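Long-range contacts in flagellar pocket-related cytoskeletal protein (Trypanosoma brucei, PDB 6SJQ), which is a cytoskeletal protein of the trypanosome flagellar pocket collar, represented here by its N-terminal domain, a ubiquitin fold with a long loop for protein binding: residues Val19-Phe25 / Ser37-Phe42; Arg28-Leu34 / Leu77-Leu83; Asn44-Leu48 / Pro113-Gln117. All coordinates share one frame; numbering follows the deposited sequence. Where two conformers were deposited one is given.

Interaction 1: residues Val19-Phe25 / Ser37-Phe42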
# COMPACT_ATOMS: atom_id res chain seq x y z
N VAL A 19 -5.31 -5.79 -2.16
CA VAL A 19 -5.16 -4.89 -3.30
C VAL A 19 -3.68 -4.63 -3.50
O VAL A 19 -2.89 -4.74 -2.56
CB VAL A 19 -5.93 -3.57 -3.13
CG1 VAL A 19 -7.43 -3.84 -2.91
CG2 VAL A 19 -5.37 -2.77 -1.98
N ASN A 20 -3.28 -4.36 -4.73
CA ASN A 20 -1.88 -4.10 -5.03
C ASN A 20 -1.83 -2.98 -6.05
O ASN A 20 -2.37 -3.13 -7.15
CB ASN A 20 -1.19 -5.34 -5.61
CG ASN A 20 0.32 -5.22 -5.60
OD1 ASN A 20 0.88 -4.42 -4.85
ND2 ASN A 20 1.00 -6.03 -6.43
N PHE A 21 -1.19 -1.87 -5.68
CA PHE A 21 -1.07 -0.70 -6.55
C PHE A 21 0.36 -0.42 -7.01
O PHE A 21 1.33 -0.50 -6.22
CB PHE A 21 -1.60 0.55 -5.84
CG PHE A 21 -3.09 0.52 -5.60
CD1 PHE A 21 -3.96 0.05 -6.57
CD2 PHE A 21 -3.61 1.00 -4.40
CE1 PHE A 21 -5.32 0.04 -6.35
CE2 PHE A 21 -4.97 0.98 -4.16
CZ PHE A 21 -5.84 0.51 -5.15
N GLU A 22 0.49 -0.09 -8.29
CA GLU A 22 1.77 0.39 -8.84
C GLU A 22 1.86 1.89 -8.60
O GLU A 22 1.05 2.65 -9.14
CB GLU A 22 1.79 0.10 -10.34
CG GLU A 22 3.11 0.31 -11.01
CD GLU A 22 3.01 -0.02 -12.49
OE1 GLU A 22 3.03 -1.23 -12.83
OE2 GLU A 22 2.87 0.91 -13.30
N LEU A 23 2.81 2.33 -7.77
CA LEU A 23 2.99 3.76 -7.52
C LEU A 23 4.22 4.21 -8.27
O LEU A 23 5.23 3.49 -8.31
CB LEU A 23 3.14 4.02 -6.01
CG LEU A 23 1.98 3.58 -5.12
CD1 LEU A 23 2.20 4.11 -3.71
CD2 LEU A 23 0.65 4.11 -5.67
N SER A 24 4.15 5.38 -8.91
CA SER A 24 5.25 5.90 -9.72
C SER A 24 5.87 7.14 -9.08
O SER A 24 5.14 7.99 -8.55
CB SER A 24 4.76 6.26 -11.13
OG SER A 24 4.30 5.13 -11.85
N PHE A 25 7.19 7.24 -9.11
CA PHE A 25 7.89 8.41 -8.58
C PHE A 25 8.99 8.82 -9.56
O PHE A 25 9.48 7.99 -10.33
CB PHE A 25 8.51 8.10 -7.22
CG PHE A 25 7.54 7.54 -6.21
CD1 PHE A 25 7.29 6.17 -6.15
CD2 PHE A 25 6.86 8.39 -5.36
CE1 PHE A 25 6.38 5.65 -5.23
CE2 PHE A 25 5.94 7.89 -4.42
CZ PHE A 25 5.70 6.51 -4.36
N SER A 37 2.09 8.80 -0.31
CA SER A 37 1.54 8.33 -1.58
C SER A 37 0.67 7.10 -1.37
O SER A 37 -0.44 7.00 -1.90
CB SER A 37 2.66 8.01 -2.57
OG SER A 37 2.12 7.65 -3.83
N ALA A 38 1.16 6.15 -0.57
CA ALA A 38 0.41 4.94 -0.26
C ALA A 38 -0.87 5.21 0.53
O ALA A 38 -1.91 4.66 0.22
CB ALA A 38 1.29 3.95 0.49
N GLU A 39 -0.79 6.06 1.54
CA GLU A 39 -2.00 6.37 2.32
C GLU A 39 -3.06 7.07 1.48
O GLU A 39 -4.26 6.82 1.64
CB GLU A 39 -1.65 7.20 3.58
CG GLU A 39 -0.93 6.40 4.64
CD GLU A 39 -0.63 7.20 5.89
OE1 GLU A 39 -0.61 8.45 5.82
OE2 GLU A 39 -0.40 6.57 6.94
N THR A 40 -2.63 7.92 0.56
CA THR A 40 -3.56 8.58 -0.33
C THR A 40 -4.24 7.54 -1.22
O THR A 40 -5.47 7.52 -1.34
CB THR A 40 -2.86 9.63 -1.20
OG1 THR A 40 -2.42 10.70 -0.35
CG2 THR A 40 -3.82 10.18 -2.26
N ALA A 41 -3.45 6.65 -1.83
CA ALA A 41 -4.01 5.65 -2.76
C ALA A 41 -4.98 4.71 -2.05
O ALA A 41 -6.06 4.42 -2.55
CB ALA A 41 -2.90 4.86 -3.43
N PHE A 42 -4.60 4.24 -0.86
CA PHE A 42 -5.46 3.30 -0.14
C PHE A 42 -6.69 3.99 0.43
O PHE A 42 -7.75 3.37 0.57
CB PHE A 42 -4.66 2.58 0.97
CG PHE A 42 -3.63 1.60 0.45
CD1 PHE A 42 -3.93 0.70 -0.57
CD2 PHE A 42 -2.36 1.56 1.00
CE1 PHE A 42 -2.95 -0.20 -1.03
CE2 PHE A 42 -1.40 0.66 0.55
CZ PHE A 42 -1.69 -0.21 -0.46
O HOH W 1 3.18 8.24 -6.29
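Phe42, Leu23 and Phe21 carry the contact between the helix and an outer strand of the sheet in this ubiquitin fold. Helix 31-49 lies across the sheet; residues 19-25 of the strand and 37-42 of the helix run at 137° to each other, their axes 10.1 Å apart at the closest. Val19, Phe21 and Leu23 all point their CB toward the helix, as every second residue of a strand does on one face.

The rings of Phe21 and Phe42 pass one another running opposite ways, their planes inclined by 31° and their centroids 5.7 Å apart. The touching atoms are Phe21 CD2 and Phe42 CE1, 3.6 Å apart. Phe42 CE1 is shared: the CG2 methyl of Val19 also packs on it. The methyl of Ala41 sits by Phe21 CD2 and faces Leu23 CD2 as well. Beyond the segments, Phe59 meets Phe42 ring to ring, and Met110 packs on Phe21, closing this part of the core.

Leu23 has CG anti to its carbonyl carbon (chi1 -60°), which carries its branched end up to the helix, where CD1 lies 3.5 Å from Ser37 OG in the conformer given. Toward the end of the strand the packing turns partly polar. Phe25 presents its ring edge, through CE2, to Ser37 CB at 3.8 Å. One water ties the elements together, donating to Ser24 O at 3.0 Å and lying 2.7 Å from Ser37 OG.

Interaction 2: residues Arg28-Leu34 / Leu77-Leu83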
# COMPACT_ATOMS: atom_id res chain seq x y z
N ARG A 28 13.85 7.24 -6.65
CA ARG A 28 13.55 6.48 -5.42
C ARG A 28 12.96 7.40 -4.36
O ARG A 28 13.58 8.40 -3.99
CB ARG A 28 14.82 5.83 -4.88
CG ARG A 28 14.63 5.23 -3.48
CD ARG A 28 15.90 4.55 -2.99
NE ARG A 28 16.58 3.85 -4.07
CZ ARG A 28 17.45 2.86 -3.88
NH1 ARG A 28 17.73 2.44 -2.65
NH2 ARG A 28 18.02 2.27 -4.93
N PRO A 29 11.73 7.10 -3.90
CA PRO A 29 11.13 8.01 -2.93
C PRO A 29 11.70 7.85 -1.53
O PRO A 29 12.28 6.82 -1.19
CB PRO A 29 9.65 7.59 -2.92
CG PRO A 29 9.71 6.09 -3.25
CD PRO A 29 10.86 5.94 -4.22
N SER A 30 11.55 8.89 -0.71
CA SER A 30 11.80 8.74 0.72
C SER A 30 10.68 7.93 1.35
O SER A 30 9.58 7.83 0.78
CB SER A 30 11.93 10.10 1.41
OG SER A 30 10.71 10.83 1.37
N ILE A 31 10.94 7.34 2.51
CA ILE A 31 9.90 6.59 3.21
C ILE A 31 8.69 7.49 3.52
O ILE A 31 7.55 7.05 3.38
CB ILE A 31 10.43 5.93 4.50
CG1 ILE A 31 11.37 4.76 4.15
CG2 ILE A 31 9.26 5.45 5.36
CD1 ILE A 31 12.16 4.26 5.36
N SER A 32 8.92 8.74 3.91
CA SER A 32 7.82 9.68 4.15
C SER A 32 7.00 9.93 2.89
O SER A 32 5.76 9.99 2.97
CB SER A 32 8.35 11.01 4.69
OG SER A 32 9.03 10.80 5.92
N GLU A 33 7.68 10.12 1.77
CA GLU A 33 7.04 10.37 0.48
C GLU A 33 6.21 9.15 0.04
O GLU A 33 5.05 9.29 -0.37
CB GLU A 33 8.12 10.66 -0.56
CG GLU A 33 7.63 10.86 -2.00
CD GLU A 33 8.80 11.03 -2.96
OE1 GLU A 33 9.95 10.95 -2.49
OE2 GLU A 33 8.58 11.21 -4.19
N LEU A 34 6.82 7.98 0.14
CA LEU A 34 6.17 6.70 -0.17
C LEU A 34 4.94 6.52 0.72
O LEU A 34 3.86 6.14 0.24
CB LEU A 34 7.18 5.55 0.03
CG LEU A 34 6.77 4.08 -0.19
CD1 LEU A 34 6.04 3.48 1.00
CD2 LEU A 34 5.93 3.97 -1.45
N LEU A 77 10.52 -1.91 6.44
CA LEU A 77 11.11 -0.81 5.68
C LEU A 77 11.53 0.30 6.65
O LEU A 77 10.68 1.01 7.20
CB LEU A 77 10.13 -0.27 4.64
CG LEU A 77 10.64 0.91 3.82
CD1 LEU A 77 11.90 0.52 3.07
CD2 LEU A 77 9.56 1.40 2.85
N ILE A 78 12.83 0.41 6.87
CA ILE A 78 13.39 1.28 7.92
C ILE A 78 14.38 2.33 7.37
O ILE A 78 14.53 3.40 7.94
CB ILE A 78 14.13 0.43 8.99
CG1 ILE A 78 15.11 -0.52 8.30
CG2 ILE A 78 13.16 -0.36 9.83
CD1 ILE A 78 16.19 -1.09 9.17
N ARG A 79 15.06 2.00 6.28
CA ARG A 79 16.12 2.85 5.74
C ARG A 79 15.79 3.34 4.34
O ARG A 79 15.00 2.71 3.62
CB ARG A 79 17.44 2.08 5.66
CG ARG A 79 18.08 1.79 7.00
CD ARG A 79 19.38 1.05 6.78
NE ARG A 79 20.26 1.81 5.90
CZ ARG A 79 21.18 2.67 6.35
NH1 ARG A 79 21.34 2.86 7.65
NH2 ARG A 79 21.93 3.34 5.49
N GLU A 80 16.46 4.42 3.95
CA GLU A 80 16.19 5.08 2.68
C GLU A 80 16.97 4.48 1.51
O GLU A 80 16.97 5.05 0.42
CB GLU A 80 16.50 6.57 2.83
CG GLU A 80 15.78 7.24 4.00
CD GLU A 80 14.32 7.50 3.71
OE1 GLU A 80 13.89 7.21 2.58
OE2 GLU A 80 13.61 8.02 4.60
N ASP A 81 17.63 3.35 1.74
CA ASP A 81 18.38 2.64 0.70
C ASP A 81 17.97 1.17 0.58
O ASP A 81 18.74 0.33 0.10
CB ASP A 81 19.88 2.76 0.98
CG ASP A 81 20.26 2.25 2.36
OD1 ASP A 81 19.41 1.62 3.03
OD2 ASP A 81 21.40 2.49 2.79
N GLN A 82 16.76 0.85 1.00
CA GLN A 82 16.23 -0.51 0.85
C GLN A 82 15.41 -0.68 -0.43
O GLN A 82 15.49 -1.72 -1.10
CB GLN A 82 15.36 -0.89 2.05
CG GLN A 82 16.11 -1.26 3.32
CD GLN A 82 15.15 -1.57 4.44
OE1 GLN A 82 14.72 -0.67 5.17
NE2 GLN A 82 14.77 -2.85 4.56
N LEU A 83 14.62 0.33 -0.78
CA LEU A 83 13.75 0.24 -1.97
C LEU A 83 14.53 -0.00 -3.26
O LEU A 83 15.57 0.63 -3.52
CB LEU A 83 12.89 1.51 -2.10
CG LEU A 83 11.88 1.79 -0.99
CD1 LEU A 83 11.22 3.16 -1.20
CD2 LEU A 83 10.82 0.68 -0.89
O HOH W 2 13.31 5.10 0.63
O HOH W 3 11.53 9.63 4.89
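Ile31 fills the middle of this contact, pressed against the loop that follows strand 73-76. Its CG1 lies 3.9 Å from Leu77 CG, the two side chains running past one another in opposite senses, while CD1 reaches on to the backbone of Ile78 and Arg79. Leu83 packs at right angles to Pro29, with its CD1 3.9 Å from Pro29 CG. Above this apolar layer Glu80 folds back: the bend at chi2 (-77°) brings its carboxylate over the start of the helix. There OE1 receives the N-H of Ile31 at 3.0 Å through its syn lone pair, and OE2 adds a weak second bond, 3.5 Å from Ile31 N.

Two waters extend the carboxylate's grip. One donates to both Pro29 O and Glu80 OE1; the other donates to Glu80 OE2 and accepts from Ser32 N. A negative charge here would probably be stabilised by the amides at the helix N-terminus. In the conformer given, Arg28 lays its guanidinium with one face over the Leu83 carbonyl, closer than is credible, so the detail is doubtful.

Behind these residues the loop braces itself. Gln82 OE1 accepts from the amides of Ile78 and Arg79 in its carbonyl plane, and Arg79 grips Asp81 side-on through NE and NH2. Farther in, Leu34 and Leu77 both pack on Ile64, while Leu34 and Leu83 share Leu89. On the helix side Glu33 N donates to Ser30 OG and Ser30 N to Glu33 OE1: a capping box opening the helix of the ubiquitin fold.

Interaction 3: residues Asn44-Leu48 / Pro113-Gln117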
# COMPACT_ATOMS: atom_id res chain seq x y z
N ASN A 44 -8.16 6.45 -1.04
CA ASN A 44 -9.02 6.54 -2.22
C ASN A 44 -9.72 5.23 -2.51
O ASN A 44 -10.90 5.23 -2.86
CB ASN A 44 -8.26 7.03 -3.44
CG ASN A 44 -7.93 8.51 -3.36
OD1 ASN A 44 -8.53 9.24 -2.56
ND2 ASN A 44 -6.97 8.96 -4.17
N GLU A 45 -9.00 4.12 -2.35
CA GLU A 45 -9.60 2.80 -2.53
C GLU A 45 -10.70 2.54 -1.48
O GLU A 45 -11.78 2.07 -1.84
CB GLU A 45 -8.52 1.70 -2.50
CG GLU A 45 -9.04 0.28 -2.71
CD GLU A 45 -9.39 -0.04 -4.14
OE1 GLU A 45 -9.30 0.85 -5.02
OE2 GLU A 45 -9.76 -1.20 -4.41
N ILE A 46 -10.43 2.83 -0.21
CA ILE A 46 -11.47 2.74 0.81
C ILE A 46 -12.73 3.53 0.45
O ILE A 46 -13.84 3.00 0.55
CB ILE A 46 -10.98 3.18 2.21
CG1 ILE A 46 -9.96 2.17 2.74
CG2 ILE A 46 -12.16 3.35 3.19
CD1 ILE A 46 -9.22 2.69 4.00
N SER A 47 -12.56 4.78 0.02
CA SER A 47 -13.71 5.63 -0.31
C SER A 47 -14.55 5.02 -1.43
O SER A 47 -15.79 5.03 -1.37
CB SER A 47 -13.26 7.02 -0.73
OG SER A 47 -14.31 7.95 -0.50
N LEU A 48 -13.86 4.49 -2.44
CA LEU A 48 -14.50 3.86 -3.59
C LEU A 48 -15.26 2.59 -3.18
O LEU A 48 -16.38 2.36 -3.64
CB LEU A 48 -13.43 3.48 -4.61
CG LEU A 48 -13.99 2.64 -5.76
CD1 LEU A 48 -14.99 3.45 -6.57
CD2 LEU A 48 -12.87 2.14 -6.62
N PRO A 113 -6.36 4.43 -7.68
CA PRO A 113 -7.55 5.22 -8.01
C PRO A 113 -7.18 6.62 -8.47
O PRO A 113 -6.19 7.20 -8.00
CB PRO A 113 -8.31 5.24 -6.69
CG PRO A 113 -7.92 3.91 -6.03
CD PRO A 113 -6.46 3.80 -6.34
N SER A 114 -7.98 7.18 -9.38
CA SER A 114 -7.63 8.47 -9.98
C SER A 114 -8.07 9.64 -9.11
O SER A 114 -7.59 10.76 -9.30
CB SER A 114 -8.29 8.60 -11.34
OG SER A 114 -9.68 8.72 -11.18
N SER A 115 -8.97 9.39 -8.17
CA SER A 115 -9.47 10.46 -7.32
C SER A 115 -10.09 9.84 -6.10
O SER A 115 -10.16 8.62 -5.99
CB SER A 115 -10.57 11.21 -8.06
OG SER A 115 -11.78 10.46 -8.00
N GLY A 116 -10.57 10.70 -5.19
CA GLY A 116 -11.43 10.28 -4.09
C GLY A 116 -12.89 10.46 -4.46
O GLY A 116 -13.23 10.55 -5.65
N GLN A 117 -13.78 10.51 -3.46
CA GLN A 117 -15.21 10.67 -3.72
C GLN A 117 -15.69 12.07 -3.33
O GLN A 117 -15.45 12.52 -2.21
CB GLN A 117 -16.02 9.61 -2.96
CG GLN A 117 -15.61 8.16 -3.24
CD GLN A 117 -16.08 7.67 -4.59
OE1 GLN A 117 -17.27 7.72 -4.90
NE2 GLN A 117 -15.13 7.21 -5.41
O HOH W 4 -12.22 7.14 -4.47
O HOH W 5 -5.03 7.34 -5.58
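Asn44 lies along the backbone of the irregular C-terminal part of the chain, which here runs past the helix of the ubiquitin fold. With chi1 at -73°, its side chain leaves opposite the carbonyl carbon, and this sets the amide beside the peptide joining Ser115 and Gly116: Asn44 CG is 3.4 Å from Ser115 O, and OD1 approaches Gly116 CA just as closely. Lower on the same side chain, Asn44 CB rests on Pro113 CB at 3.7 Å.

The ring of Pro113 stands nearly perpendicular to the side chain of Glu45, its CG 3.5 Å from Glu45 OE1. That carboxylate has its other oxygen in a salt bridge with Arg49, on the next turn of the helix.

At the far end Gln117 folds over the helix, bent at chi2 (-74°). Its CG lies against Ser47, too close to OG in the conformer given, so that detail is doubtful. Its NE2 reaches across to Leu48, whose side chain runs obliquely to it.

Polar links between the segments are made by water. One water accepts from Asn44 ND2 and donates to Pro113 O. Another joins three residues: it donates to Asn44 O at 2.8 Å and to Ser115 O at 3.0 Å, and accepts from Gln117 NE2 at 3.1 Å.

How the interactions relate
Helix 31-49 takes part in all three contacts, from its capped N-terminus in interaction 2, through its middle in interaction 1, to its later turns in interaction 3. Interaction 1 is the most central and touches both others. Toward interaction 2, Phe25 CZ packs on Leu34 CD2 at 3.9 Å; toward interaction 3, Phe21 CZ meets Pro113 CD at 3.6 Å. Interactions 2 and 3 lie on opposite sides of the chain's centre, their own centres about 24 Å apart and their nearest atoms about 12 Å apart. The helix thus packs on the sheet along its middle, and meets a loop at its start and the C-terminal part of the chain at its later turns.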